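Local coordinates for protein PmoD (Methylocystis sp. ATCC 49242, PDB 6CPD) that binds copper through a periplasmic cupredoxin-like domain and probably serves copper handling in methane-oxidising bacteria, at residues R51-E56 / P84-K90; T18-P22 / I33-G37; G103-V109 / A121-V127; L57-R61 / E72-D76. One frame throughout, in Å; residues are numbered along the deposited sequence.

In the fold
Contact 3 lies at the core: the hairpin of strands 103-112 and 118-127, paired at every residue of 103-109 and 121-127, with aromatic rings on one face. Contacts 1 and 4 share strand 55-61, which neighbours strand 103-112 in the sheet. Contact 1 ties it to the end of strand 79-86 at the surface, through one pair of backbone bonds, two waters and a weak ion pair; contact 4 sets it against helix 72-77 with a buried arginine between acids. Contact 2, partly buried and about 25 Å from contact 1 between centres, joins the end of strand 13-20 to a loop by the Q21 amide and V19-I33 packing; its I33 packs on F125 of contact 3.

Contact 1: residues R51-E56 / P84-K90; sequences RDLPLE and PAKKYSK
At the edge of the mixed sheet, the start of strand 55-61 meets the end of outermost strand 79-86, with L55 and K86 forming one antiparallel hydrogen-bonded pair. L55 N bonds K86 O at 2.9 Å and K86 N returns to L55 O at 3.1 Å, and the CA-H of A85 also points at L55 O. Two waters fill in round the pair. One, past it, accepts a bond from Y88 N and donates to L53 O; the second donates to L55 O and P84 O and accepts a bond from Y88 OH at 2.6 Å, in the plane of the ring. This second water pins the phenol end, and the L55 and Y88 side chains cross at about a right angle, CD2 of the leucine 3.9 Å from CE2 of the tyrosine. In this cupredoxin-like fold L55 packs on V109 and L111 of strand 103-112, and F93 stacks on the Y88 ring. On the outside, K87 runs extended beside D52, pointing the same way; its NZ reaches OD1 of D52 at 3.4 Å, a weak salt bridge. R51 instead lays its aliphatic chain along the loop that follows the strand, CD 3.1 Å from S89 O, with K90 O over one face of its guanidinium.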
loop_
_atom_site.group_PDB
_atom_site.type_symbol
_atom_site.label_atom_id
_atom_site.label_comp_id
_atom_site.label_asym_id
_atom_site.label_seq_id
_atom_site.Cartn_x
_atom_site.Cartn_y
_atom_site.Cartn_z
ATOM N N ARG B 51 6.257 -16.884 -8.819
ATOM C CA ARG B 51 6.407 -16.733 -10.263
ATOM C C ARG B 51 6.034 -18.011 -11.013
ATOM O O ARG B 51 5.840 -17.992 -12.226
ATOM C CB ARG B 51 7.838 -16.323 -10.624
ATOM C CG ARG B 51 8.222 -14.921 -10.191
ATOM C CD ARG B 51 9.678 -14.638 -10.550
ATOM N NE ARG B 51 10.176 -13.400 -9.958
ATOM C CZ ARG B 51 11.459 -13.055 -9.925
ATOM N NH1 ARG B 51 12.375 -13.857 -10.451
ATOM N NH2 ARG B 51 11.829 -11.910 -9.366
ATOM N N ASP B 52 5.960 -19.122 -10.293
ATOM C CA ASP B 52 5.651 -20.402 -10.913
ATOM C C ASP B 52 4.190 -20.761 -10.615
ATOM O O ASP B 52 3.754 -21.877 -10.888
ATOM C CB ASP B 52 6.612 -21.482 -10.402
ATOM C CG ASP B 52 6.798 -22.629 -11.384
ATOM O OD1 ASP B 52 5.843 -22.981 -12.105
ATOM O OD2 ASP B 52 7.920 -23.181 -11.437
ATOM N N LEU B 53 3.455 -19.824 -10.012
ATOM C CA LEU B 53 2.063 -20.058 -9.613
ATOM C C LEU B 53 1.072 -19.329 -10.509
ATOM O O LEU B 53 1.219 -18.130 -10.754
ATOM C CB LEU B 53 1.817 -19.625 -8.171
ATOM C CG LEU B 53 2.525 -20.384 -7.053
ATOM C CD1 LEU B 53 2.000 -19.875 -5.715
ATOM C CD2 LEU B 53 2.284 -21.866 -7.204
ATOM N N PRO B 54 0.048 -20.054 -10.981
ATOM C CA PRO B 54 -1.021 -19.435 -11.761
ATOM C C PRO B 54 -1.671 -18.307 -10.973
ATOM O O PRO B 54 -2.015 -18.480 -9.802
ATOM C CB PRO B 54 -1.998 -20.593 -12.013
ATOM C CG PRO B 54 -1.151 -21.834 -11.924
ATOM C CD PRO B 54 -0.131 -21.514 -10.856
ATOM N N LEU B 55 -1.793 -17.153 -11.613
ATOM C CA LEU B 55 -2.374 -15.986 -10.980
ATOM C C LEU B 55 -3.457 -15.395 -11.887
ATOM O O LEU B 55 -3.221 -15.070 -13.052
ATOM C CB LEU B 55 -1.272 -14.973 -10.669
ATOM C CG LEU B 55 -1.555 -13.664 -9.937
ATOM C CD1 LEU B 55 -0.250 -13.159 -9.336
ATOM C CD2 LEU B 55 -2.133 -12.614 -10.874
ATOM N N GLU B 56 -4.656 -15.272 -11.343
ATOM C CA GLU B 56 -5.784 -14.731 -12.084
ATOM C C GLU B 56 -6.178 -13.381 -11.493
ATOM O O GLU B 56 -6.110 -13.187 -10.276
ATOM C CB GLU B 56 -6.961 -15.702 -12.035
ATOM C CG GLU B 56 -8.273 -15.124 -12.536
ATOM C CD GLU B 56 -9.470 -16.023 -12.249
ATOM O OE1 GLU B 56 -9.351 -16.942 -11.411
ATOM O OE2 GLU B 56 -10.542 -15.798 -12.858
ATOM N N PRO B 84 -7.352 -14.114 -17.404
ATOM C CA PRO B 84 -7.279 -15.531 -17.032
ATOM C C PRO B 84 -5.972 -15.895 -16.335
ATOM O O PRO B 84 -4.943 -15.250 -16.552
ATOM C CB PRO B 84 -7.381 -16.263 -18.385
ATOM C CG PRO B 84 -8.079 -15.312 -19.276
ATOM C CD PRO B 84 -7.669 -13.925 -18.830
ATOM N N ALA B 85 -6.021 -16.945 -15.525
ATOM C CA ALA B 85 -4.872 -17.390 -14.752
ATOM C C ALA B 85 -3.666 -17.683 -15.638
ATOM O O ALA B 85 -3.804 -18.304 -16.680
ATOM C CB ALA B 85 -5.241 -18.632 -13.946
ATOM N N LYS B 86 -2.490 -17.216 -15.220
ATOM C CA LYS B 86 -1.246 -17.499 -15.927
ATOM C C LYS B 86 -0.066 -17.285 -14.990
ATOM O O LYS B 86 -0.173 -16.592 -13.975
ATOM C CB LYS B 86 -1.086 -16.654 -17.196
ATOM C CG LYS B 86 -0.835 -15.196 -16.952
ATOM C CD LYS B 86 -0.239 -14.525 -18.176
ATOM C CE LYS B 86 1.186 -14.978 -18.405
ATOM N NZ LYS B 86 1.861 -14.160 -19.448
ATOM N N LYS B 87 1.041 -17.940 -15.312
ATOM C CA LYS B 87 2.272 -17.778 -14.559
ATOM C C LYS B 87 3.017 -16.538 -15.052
ATOM O O LYS B 87 3.219 -16.365 -16.253
ATOM C CB LYS B 87 3.135 -19.033 -14.713
ATOM C CG LYS B 87 2.456 -20.277 -14.153
ATOM C CD LYS B 87 3.260 -21.543 -14.392
ATOM C CE LYS B 87 2.471 -22.764 -13.940
ATOM N NZ LYS B 87 3.265 -24.016 -14.006
ATOM N N TYR B 88 3.418 -15.674 -14.125
ATOM C CA TYR B 88 4.204 -14.495 -14.474
ATOM C C TYR B 88 5.648 -14.696 -14.073
ATOM O O TYR B 88 6.057 -14.338 -12.966
ATOM C CB TYR B 88 3.630 -13.241 -13.819
ATOM C CG TYR B 88 2.264 -12.894 -14.361
ATOM C CD1 TYR B 88 2.130 -12.221 -15.571
ATOM C CD2 TYR B 88 1.115 -13.272 -13.687
ATOM C CE1 TYR B 88 0.883 -11.916 -16.084
ATOM C CE2 TYR B 88 -0.151 -12.964 -14.194
ATOM C CZ TYR B 88 -0.252 -12.287 -15.391
ATOM O OH TYR B 88 -1.493 -11.985 -15.897
ATOM N N SER B 89 6.419 -15.265 -14.993
ATOM C CA SER B 89 7.781 -15.707 -14.709
ATOM C C SER B 89 8.721 -14.561 -14.366
ATOM O O SER B 89 9.726 -14.774 -13.694
ATOM C CB SER B 89 8.345 -16.490 -15.896
ATOM O OG SER B 89 8.312 -15.707 -17.074
ATOM N N LYS B 90 8.422 -13.355 -14.837
ATOM C CA LYS B 90 9.274 -12.211 -14.516
ATOM C C LYS B 90 8.869 -11.583 -13.188
ATOM O O LYS B 90 9.589 -10.749 -12.649
ATOM C CB LYS B 90 9.256 -11.167 -15.637
ATOM C CG LYS B 90 9.776 -11.684 -16.983
ATOM C CD LYS B 90 9.851 -10.566 -18.022
ATOM C CE LYS B 90 10.392 -11.064 -19.364
ATOM N NZ LYS B 90 11.841 -11.410 -19.286
HETATM O O HOH W 1 2.617 -16.084 -11.141
HETATM O O HOH W 2 -3.500 -13.283 -14.907
#

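Contact 2: residues T18-P22 / I33-G37; sequences TVFQP and IPATG
The carboxamide of Q21 is the flat group here: CG2 of I33 lies over one face, 3.3 Å from CD, and the backbone of A35 meets it twice. In the amide plane, NE2 donates to A35 O at 2.8 Å in an almost straight bond (178°), although it approaches that carbonyl from 55° above the carbonyl's own plane. OE1 accepts A35 N at 3.1 Å, in its carbonyl plane and on a lone pair. Two bonds to one residue fix the rotation of the amide. P34 CD nears OE1 from the I33 side, A35 CB from the other. CG of Q21 sits anti to the carbonyl carbon (chi1 -57°), and the chain then extends far enough to carry the amide to the loop. An alanine here would remove these bonds, and the one to T39, and is likely to give the loop more freedom to move. Deeper in, V19 and I33 cross at about a right angle, CG1 of the valine 3.7 Å from CD1 of the isoleucine. The contact thus joins the end of strand 13-20 to the loop between strands 32-33 and 37-45; T39 of strand 37-45 takes a further bond from Q21 NE2, and I33 pairs with M126 of strand 118-127.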
loop_
_atom_site.group_PDB
_atom_site.type_symbol
_atom_site.label_atom_id
_atom_site.label_comp_id
_atom_site.label_asym_id
_atom_site.label_seq_id
_atom_site.Cartn_x
_atom_site.Cartn_y
_atom_site.Cartn_z
ATOM N N THR B 18 1.083 -0.430 -8.125
ATOM C CA THR B 18 1.193 0.987 -8.442
ATOM C C THR B 18 0.120 1.331 -9.487
ATOM O O THR B 18 -0.136 0.549 -10.404
ATOM C CB THR B 18 2.590 1.362 -9.009
ATOM O OG1 THR B 18 3.631 0.896 -8.133
ATOM C CG2 THR B 18 2.710 2.868 -9.168
ATOM N N VAL B 19 -0.519 2.478 -9.330
ATOM C CA VAL B 19 -1.539 2.907 -10.272
ATOM C C VAL B 19 -1.175 4.255 -10.845
ATOM O O VAL B 19 -0.843 5.169 -10.087
ATOM C CB VAL B 19 -2.922 3.016 -9.591
ATOM C CG1 VAL B 19 -3.981 3.366 -10.613
ATOM C CG2 VAL B 19 -3.275 1.708 -8.869
ATOM N N PHE B 20 -1.193 4.403 -12.169
ATOM C CA PHE B 20 -1.085 5.756 -12.697
ATOM C C PHE B 20 -2.107 6.013 -13.801
ATOM O O PHE B 20 -2.693 5.084 -14.357
ATOM C CB PHE B 20 0.343 6.114 -13.134
ATOM C CG PHE B 20 0.893 5.313 -14.262
ATOM C CD1 PHE B 20 1.422 4.050 -14.037
ATOM C CD2 PHE B 20 1.005 5.878 -15.537
ATOM C CE1 PHE B 20 1.988 3.325 -15.084
ATOM C CE2 PHE B 20 1.569 5.163 -16.594
ATOM C CZ PHE B 20 2.064 3.883 -16.364
ATOM N N GLN B 21 -2.337 7.299 -14.048
ATOM C CA GLN B 21 -3.316 7.786 -15.016
ATOM C C GLN B 21 -2.655 8.834 -15.895
ATOM O O GLN B 21 -2.734 10.044 -15.632
ATOM C CB GLN B 21 -4.518 8.366 -14.292
ATOM C CG GLN B 21 -5.191 7.372 -13.325
ATOM C CD GLN B 21 -6.569 7.844 -12.887
ATOM O OE1 GLN B 21 -6.690 8.788 -12.106
ATOM N NE2 GLN B 21 -7.613 7.212 -13.419
ATOM N N PRO B 22 -1.965 8.361 -16.934
ATOM C CA PRO B 22 -1.075 9.157 -17.787
ATOM C C PRO B 22 -1.782 10.305 -18.526
ATOM O O PRO B 22 -1.109 11.266 -18.928
ATOM C CB PRO B 22 -0.515 8.121 -18.770
ATOM C CG PRO B 22 -1.522 7.000 -18.779
ATOM C CD PRO B 22 -2.065 6.958 -17.376
ATOM N N ILE B 33 -8.084 6.439 -6.621
ATOM C CA ILE B 33 -7.766 6.840 -7.987
ATOM C C ILE B 33 -8.674 7.998 -8.405
ATOM O O ILE B 33 -9.870 7.793 -8.564
ATOM C CB ILE B 33 -7.926 5.613 -8.916
ATOM C CG1 ILE B 33 -7.036 4.471 -8.405
ATOM C CG2 ILE B 33 -7.624 5.946 -10.343
ATOM C CD1 ILE B 33 -7.329 3.148 -9.045
ATOM N N PRO B 34 -8.107 9.205 -8.606
ATOM C CA PRO B 34 -8.930 10.431 -8.674
ATOM C C PRO B 34 -9.728 10.647 -9.963
ATOM O O PRO B 34 -10.751 11.340 -9.929
ATOM C CB PRO B 34 -7.901 11.554 -8.491
ATOM C CG PRO B 34 -6.612 10.974 -8.938
ATOM C CD PRO B 34 -6.667 9.517 -8.558
ATOM N N ALA B 35 -9.310 10.061 -11.079
ATOM C CA ALA B 35 -9.956 10.415 -12.340
ATOM C C ALA B 35 -10.532 9.195 -13.037
ATOM O O ALA B 35 -10.163 8.064 -12.739
ATOM C CB ALA B 35 -8.954 11.125 -13.269
ATOM N N THR B 36 -11.519 9.438 -13.893
ATOM C CA THR B 36 -12.000 8.428 -14.812
ATOM C C THR B 36 -11.020 8.420 -15.979
ATOM O O THR B 36 -10.241 9.360 -16.139
ATOM C CB THR B 36 -13.447 8.703 -15.277
ATOM O OG1 THR B 36 -13.560 10.067 -15.671
ATOM C CG2 THR B 36 -14.427 8.456 -14.128
ATOM N N GLY B 37 -10.998 7.347 -16.754
ATOM C CA GLY B 37 -10.168 7.348 -17.942
ATOM C C GLY B 37 -9.092 6.282 -17.900
ATOM O O GLY B 37 -9.156 5.334 -17.095
#

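Contact 3: residues G103-V109 / A121-V127; sequences GHYIGLV and AQFKFMV
Y105 and F125 face each other as a hydrogen-bonded pair, their rings nearly parallel (planes at 20°) but slid so far apart, centroids 5.8 Å, that they barely overlap. What covers the F125 ring instead is the CB of Y105, a CH-pi contact 3.8 Å from the centroid, over one face and offset toward the rim. F125 reaches this position because its CG lies between the backbone N and the carbonyl carbon (chi1 62°), which swings the ring over the partner strand. F123 takes the same turn and spreads its ring over G107, whose CA lies 3.7 Å from the centroid; a CB on that residue would run into CZ of F123. At the edge of the F123 ring, in its plane, CG2 of V109 comes within 3.8 Å of CE2, and CG2 of V127 touches the Y105 ring at CE1.

These pairs belong to the beta hairpin of strands 103-112 and 118-127, within a cupredoxin-like fold. Four hydrogen-bonded pairs, from G103 with V127 to V109 with A121, hold the backbones; Y105 N to F125 O is 2.9 Å. The aromatic face turns inward, meeting V8 and F10 of strand 7-10, and M5 of the second subunit packs on both F123 and F125; the F123 side chain lies about 10 Å from the copper(I) ion. On the other face H104 and M126 lie side by side, the sulfur oblique to the imidazole at 4.9 Å from its centroid. L108 and Q122 also run alongside each other there, CD2 of the leucine 3.6 Å from CG of the glutamine.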
loop_
_atom_site.group_PDB
_atom_site.type_symbol
_atom_site.label_atom_id
_atom_site.label_comp_id
_atom_site.label_asym_id
_atom_site.label_seq_id
_atom_site.Cartn_x
_atom_site.Cartn_y
_atom_site.Cartn_z
ATOM N N GLY B 103 -16.728 5.115 -8.825
ATOM C CA GLY B 103 -17.350 4.144 -7.943
ATOM C C GLY B 103 -16.346 3.285 -7.194
ATOM O O GLY B 103 -15.138 3.523 -7.279
ATOM N N HIS B 104 -16.854 2.307 -6.439
ATOM C CA HIS B 104 -16.003 1.378 -5.701
ATOM C C HIS B 104 -15.779 0.127 -6.512
ATOM O O HIS B 104 -16.724 -0.404 -7.113
ATOM C CB HIS B 104 -16.623 0.965 -4.360
ATOM C CG HIS B 104 -16.760 2.079 -3.376
ATOM N ND1 HIS B 104 -17.920 2.810 -3.233
ATOM C CD2 HIS B 104 -15.889 2.569 -2.464
ATOM C CE1 HIS B 104 -17.754 3.704 -2.276
ATOM N NE2 HIS B 104 -16.527 3.583 -1.798
ATOM N N TYR B 105 -14.539 -0.356 -6.489
ATOM C CA TYR B 105 -14.157 -1.531 -7.244
ATOM C C TYR B 105 -13.378 -2.476 -6.349
ATOM O O TYR B 105 -12.860 -2.078 -5.299
ATOM C CB TYR B 105 -13.314 -1.157 -8.477
ATOM C CG TYR B 105 -14.080 -0.337 -9.477
ATOM C CD1 TYR B 105 -14.168 1.039 -9.345
ATOM C CD2 TYR B 105 -14.740 -0.940 -10.536
ATOM C CE1 TYR B 105 -14.893 1.804 -10.265
ATOM C CE2 TYR B 105 -15.457 -0.191 -11.451
ATOM C CZ TYR B 105 -15.527 1.176 -11.316
ATOM O OH TYR B 105 -16.253 1.907 -12.239
ATOM N N ILE B 106 -13.306 -3.732 -6.765
ATOM C CA ILE B 106 -12.517 -4.716 -6.050
ATOM C C ILE B 106 -11.659 -5.479 -7.044
ATOM O O ILE B 106 -12.181 -6.018 -8.021
ATOM C CB ILE B 106 -13.401 -5.723 -5.279
ATOM C CG1 ILE B 106 -14.414 -4.997 -4.383
ATOM C CG2 ILE B 106 -12.509 -6.707 -4.504
ATOM C CD1 ILE B 106 -15.260 -5.903 -3.522
ATOM N N GLY B 107 -10.353 -5.531 -6.807
ATOM C CA GLY B 107 -9.504 -6.388 -7.606
ATOM C C GLY B 107 -9.402 -7.718 -6.882
ATOM O O GLY B 107 -8.978 -7.772 -5.726
ATOM N N LEU B 108 -9.837 -8.784 -7.545
ATOM C CA LEU B 108 -9.746 -10.128 -6.988
ATOM C C LEU B 108 -8.557 -10.863 -7.578
ATOM O O LEU B 108 -8.555 -11.169 -8.769
ATOM C CB LEU B 108 -11.015 -10.926 -7.270
ATOM C CG LEU B 108 -12.299 -10.322 -6.733
ATOM C CD1 LEU B 108 -13.510 -11.112 -7.224
ATOM C CD2 LEU B 108 -12.218 -10.321 -5.230
ATOM N N VAL B 109 -7.558 -11.144 -6.758
ATOM C CA VAL B 109 -6.379 -11.869 -7.216
ATOM C C VAL B 109 -6.484 -13.301 -6.724
ATOM O O VAL B 109 -6.550 -13.555 -5.524
ATOM C CB VAL B 109 -5.064 -11.255 -6.702
ATOM C CG1 VAL B 109 -3.873 -12.061 -7.221
ATOM C CG2 VAL B 109 -4.950 -9.783 -7.111
ATOM N N ALA B 121 -7.316 -13.033 -2.854
ATOM C CA ALA B 121 -7.119 -11.838 -2.042
ATOM C C ALA B 121 -7.818 -10.687 -2.729
ATOM O O ALA B 121 -7.945 -10.683 -3.957
ATOM C CB ALA B 121 -5.645 -11.553 -1.858
ATOM N N GLN B 122 -8.285 -9.717 -1.943
ATOM C CA GLN B 122 -9.044 -8.588 -2.468
ATOM C C GLN B 122 -8.270 -7.315 -2.248
ATOM O O GLN B 122 -7.687 -7.126 -1.175
ATOM C CB GLN B 122 -10.426 -8.478 -1.786
ATOM C CG GLN B 122 -11.229 -9.773 -1.762
ATOM C CD GLN B 122 -12.568 -9.645 -1.031
ATOM O OE1 GLN B 122 -12.980 -8.550 -0.642
ATOM N NE2 GLN B 122 -13.256 -10.771 -0.857
ATOM N N PHE B 123 -8.170 -6.481 -3.275
ATOM C CA PHE B 123 -7.777 -5.113 -2.995
ATOM C C PHE B 123 -8.917 -4.202 -3.400
ATOM O O PHE B 123 -9.401 -4.227 -4.545
ATOM C CB PHE B 123 -6.460 -4.735 -3.655
ATOM C CG PHE B 123 -6.431 -4.852 -5.139
ATOM C CD1 PHE B 123 -6.643 -3.738 -5.936
ATOM C CD2 PHE B 123 -6.054 -6.048 -5.743
ATOM C CE1 PHE B 123 -6.569 -3.833 -7.325
ATOM C CE2 PHE B 123 -5.958 -6.150 -7.135
ATOM C CZ PHE B 123 -6.217 -5.038 -7.925
ATOM N N LYS B 124 -9.342 -3.400 -2.434
ATOM C CA LYS B 124 -10.508 -2.554 -2.619
ATOM C C LYS B 124 -10.012 -1.175 -2.964
ATOM O O LYS B 124 -9.051 -0.693 -2.366
ATOM C CB LYS B 124 -11.358 -2.535 -1.356
ATOM C CG LYS B 124 -11.869 -3.905 -0.968
ATOM C CD LYS B 124 -12.958 -3.811 0.073
ATOM C CE LYS B 124 -13.555 -5.162 0.360
ATOM N NZ LYS B 124 -14.751 -5.006 1.228
ATOM N N PHE B 125 -10.630 -0.542 -3.955
ATOM C CA PHE B 125 -10.198 0.798 -4.310
ATOM C C PHE B 125 -11.362 1.593 -4.855
ATOM O O PHE B 125 -12.427 1.053 -5.148
ATOM C CB PHE B 125 -9.042 0.771 -5.333
ATOM C CG PHE B 125 -9.386 0.135 -6.661
ATOM C CD1 PHE B 125 -9.352 -1.242 -6.817
ATOM C CD2 PHE B 125 -9.708 0.922 -7.770
ATOM C CE1 PHE B 125 -9.659 -1.826 -8.044
ATOM C CE2 PHE B 125 -10.004 0.346 -9.004
ATOM C CZ PHE B 125 -9.971 -1.023 -9.143
ATOM N N MET B 126 -11.166 2.887 -5.001
ATOM C CA MET B 126 -12.228 3.636 -5.625
ATOM C C MET B 126 -11.710 4.559 -6.703
ATOM O O MET B 126 -10.556 5.001 -6.680
ATOM C CB MET B 126 -13.001 4.401 -4.585
ATOM C CG MET B 126 -12.284 5.538 -3.948
ATOM S SD MET B 126 -13.564 6.409 -3.035
ATOM C CE MET B 126 -14.779 6.561 -4.343
ATOM N N VAL B 127 -12.592 4.823 -7.661
ATOM C CA VAL B 127 -12.294 5.704 -8.771
ATOM C C VAL B 127 -13.167 6.928 -8.605
ATOM O O VAL B 127 -14.377 6.810 -8.410
ATOM C CB VAL B 127 -12.553 5.015 -10.121
ATOM C CG1 VAL B 127 -12.344 5.985 -11.271
ATOM C CG2 VAL B 127 -11.670 3.768 -10.257
#

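Contact 4: residues L57-R61 / E72-D76; sequences LRIIR and EKELD
R58 leaves its strand with CG anti to the backbone N (chi1 178°), then bends at chi3 (-84°), which turns its guanidinium toward helix 72-77, where E72, L75 and D76 receive it. L75 lies under the flat group: its CB sits over one face, 3.4 Å from NH1, and CD1 comes to 3.2 Å from the same nitrogen, so hydrocarbon covers that part of the face. E72 approaches at the edge, close to the guanidinium plane. Its OE2 stands 2.8 Å from NH2 of R58, but the N-H bends to 120° and the bond is weak; the carboxylate is turned well away from the guanidinium plane, and the glutamate is poorly ordered. D76 comes in obliquely, OD1 3.5 Å from NH2 and well out of the plane, a meeting of charges with no N-H aimed at it. The arginine thus has two carboxylates for its charge, which probably eases the cost of burying it. An alanine in its place would take away the cation and is likely to leave E72 and D76, close neighbours on the helix, without the charge that offsets their own, with the L75 side chain short of its flat cover. Alongside, CG2 of I60 touches the leucine at CD2, 4.3 Å away.

T79 and H82 of strand 79-86 also pack on the R58 side chain, and L75 reaches L108 of strand 103-112. Together R58, E72 and D76 form a salt-bridge network that joins the short helix to the outer face of the sheet.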
loop_
_atom_site.group_PDB
_atom_site.type_symbol
_atom_site.label_atom_id
_atom_site.label_comp_id
_atom_site.label_asym_id
_atom_site.label_seq_id
_atom_site.Cartn_x
_atom_site.Cartn_y
_atom_site.Cartn_z
ATOM N N LEU B 57 -6.576 -12.441 -12.343
ATOM C CA LEU B 57 -7.056 -11.153 -11.841
ATOM C C LEU B 57 -8.433 -10.855 -12.413
ATOM O O LEU B 57 -8.639 -10.935 -13.620
ATOM C CB LEU B 57 -6.085 -10.015 -12.200
ATOM C CG LEU B 57 -6.601 -8.589 -11.920
ATOM C CD1 LEU B 57 -6.694 -8.260 -10.419
ATOM C CD2 LEU B 57 -5.766 -7.537 -12.659
ATOM N N ARG B 58 -9.368 -10.521 -11.538
ATOM C CA ARG B 58 -10.667 -10.027 -11.959
ATOM C C ARG B 58 -10.999 -8.766 -11.201
ATOM O O ARG B 58 -11.013 -8.759 -9.972
ATOM C CB ARG B 58 -11.745 -11.089 -11.762
ATOM C CG ARG B 58 -13.137 -10.589 -12.149
ATOM C CD ARG B 58 -14.206 -11.595 -11.829
ATOM N NE ARG B 58 -14.317 -12.571 -12.908
ATOM C CZ ARG B 58 -14.562 -13.859 -12.739
ATOM N NH1 ARG B 58 -14.698 -14.347 -11.520
ATOM N NH2 ARG B 58 -14.652 -14.659 -13.786
ATOM N N ILE B 59 -11.260 -7.688 -11.927
ATOM C CA ILE B 59 -11.685 -6.463 -11.260
ATOM C C ILE B 59 -13.195 -6.345 -11.415
ATOM O O ILE B 59 -13.717 -6.403 -12.526
ATOM C CB ILE B 59 -10.973 -5.228 -11.838
ATOM C CG1 ILE B 59 -9.466 -5.337 -11.606
ATOM C CG2 ILE B 59 -11.524 -3.929 -11.201
ATOM C CD1 ILE B 59 -8.676 -4.177 -12.207
ATOM N N ILE B 60 -13.896 -6.228 -10.295
ATOM C CA ILE B 60 -15.355 -6.112 -10.326
ATOM C C ILE B 60 -15.832 -4.806 -9.719
ATOM O O ILE B 60 -15.155 -4.195 -8.879
ATOM C CB ILE B 60 -16.051 -7.256 -9.550
ATOM C CG1 ILE B 60 -15.632 -7.220 -8.073
ATOM C CG2 ILE B 60 -15.718 -8.622 -10.165
ATOM C CD1 ILE B 60 -16.437 -8.153 -7.190
ATOM N N ARG B 61 -17.011 -4.384 -10.153
ATOM C CA ARG B 61 -17.753 -3.363 -9.440
ATOM C C ARG B 61 -18.110 -3.959 -8.087
ATOM O O ARG B 61 -18.516 -5.121 -7.996
ATOM C CB ARG B 61 -19.004 -2.947 -10.241
ATOM C CG ARG B 61 -18.615 -2.363 -11.606
ATOM C CD ARG B 61 -19.790 -2.118 -12.527
ATOM N NE ARG B 61 -20.303 -3.337 -13.150
ATOM C CZ ARG B 61 -19.808 -3.902 -14.249
ATOM N NH1 ARG B 61 -18.756 -3.377 -14.870
ATOM N NH2 ARG B 61 -20.370 -5.004 -14.734
ATOM N N GLU B 72 -19.589 -17.951 -11.197
ATOM C CA GLU B 72 -18.853 -17.304 -12.284
ATOM C C GLU B 72 -19.797 -16.407 -13.105
ATOM O O GLU B 72 -19.384 -15.378 -13.639
ATOM C CB GLU B 72 -18.178 -18.355 -13.173
ATOM C CG GLU B 72 -16.750 -17.977 -13.599
ATOM C CD GLU B 72 -16.642 -17.354 -14.983
ATOM O OE1 GLU B 72 -17.621 -17.414 -15.763
ATOM O OE2 GLU B 72 -15.561 -16.791 -15.279
ATOM N N LYS B 73 -21.062 -16.804 -13.208
ATOM C CA LYS B 73 -22.046 -15.981 -13.900
ATOM C C LYS B 73 -22.311 -14.684 -13.132
ATOM O O LYS B 73 -22.470 -13.621 -13.735
ATOM C CB LYS B 73 -23.350 -16.742 -14.107
ATOM C CG LYS B 73 -24.320 -15.997 -15.006
ATOM C CD LYS B 73 -25.529 -16.834 -15.358
ATOM C CE LYS B 73 -26.309 -17.264 -14.122
ATOM N NZ LYS B 73 -27.498 -18.101 -14.484
ATOM N N GLU B 74 -22.394 -14.789 -11.807
ATOM C CA GLU B 74 -22.641 -13.627 -10.955
ATOM C C GLU B 74 -21.438 -12.706 -10.970
ATOM O O GLU B 74 -21.577 -11.486 -11.042
ATOM C CB GLU B 74 -22.973 -14.050 -9.521
ATOM C CG GLU B 74 -24.421 -14.520 -9.331
ATOM C CD GLU B 74 -24.708 -15.855 -10.000
ATOM O OE1 GLU B 74 -23.750 -16.625 -10.238
ATOM O OE2 GLU B 74 -25.894 -16.137 -10.291
ATOM N N LEU B 75 -20.251 -13.294 -10.889
ATOM C CA LEU B 75 -19.028 -12.516 -10.954
ATOM C C LEU B 75 -18.901 -11.844 -12.315
ATOM O O LEU B 75 -18.443 -10.712 -12.403
ATOM C CB LEU B 75 -17.816 -13.398 -10.654
ATOM C CG LEU B 75 -17.562 -13.629 -9.162
ATOM C CD1 LEU B 75 -16.480 -14.673 -8.943
ATOM C CD2 LEU B 75 -17.174 -12.328 -8.464
ATOM N N ASP B 76 -19.304 -12.538 -13.378
ATOM C CA ASP B 76 -19.217 -11.959 -14.720
ATOM C C ASP B 76 -20.094 -10.705 -14.874
ATOM O O ASP B 76 -19.690 -9.726 -15.511
ATOM C CB ASP B 76 -19.600 -13.001 -15.775
ATOM C CG ASP B 76 -18.442 -13.926 -16.129
ATOM O OD1 ASP B 76 -17.269 -13.545 -15.901
ATOM O OD2 ASP B 76 -18.705 -15.038 -16.635
#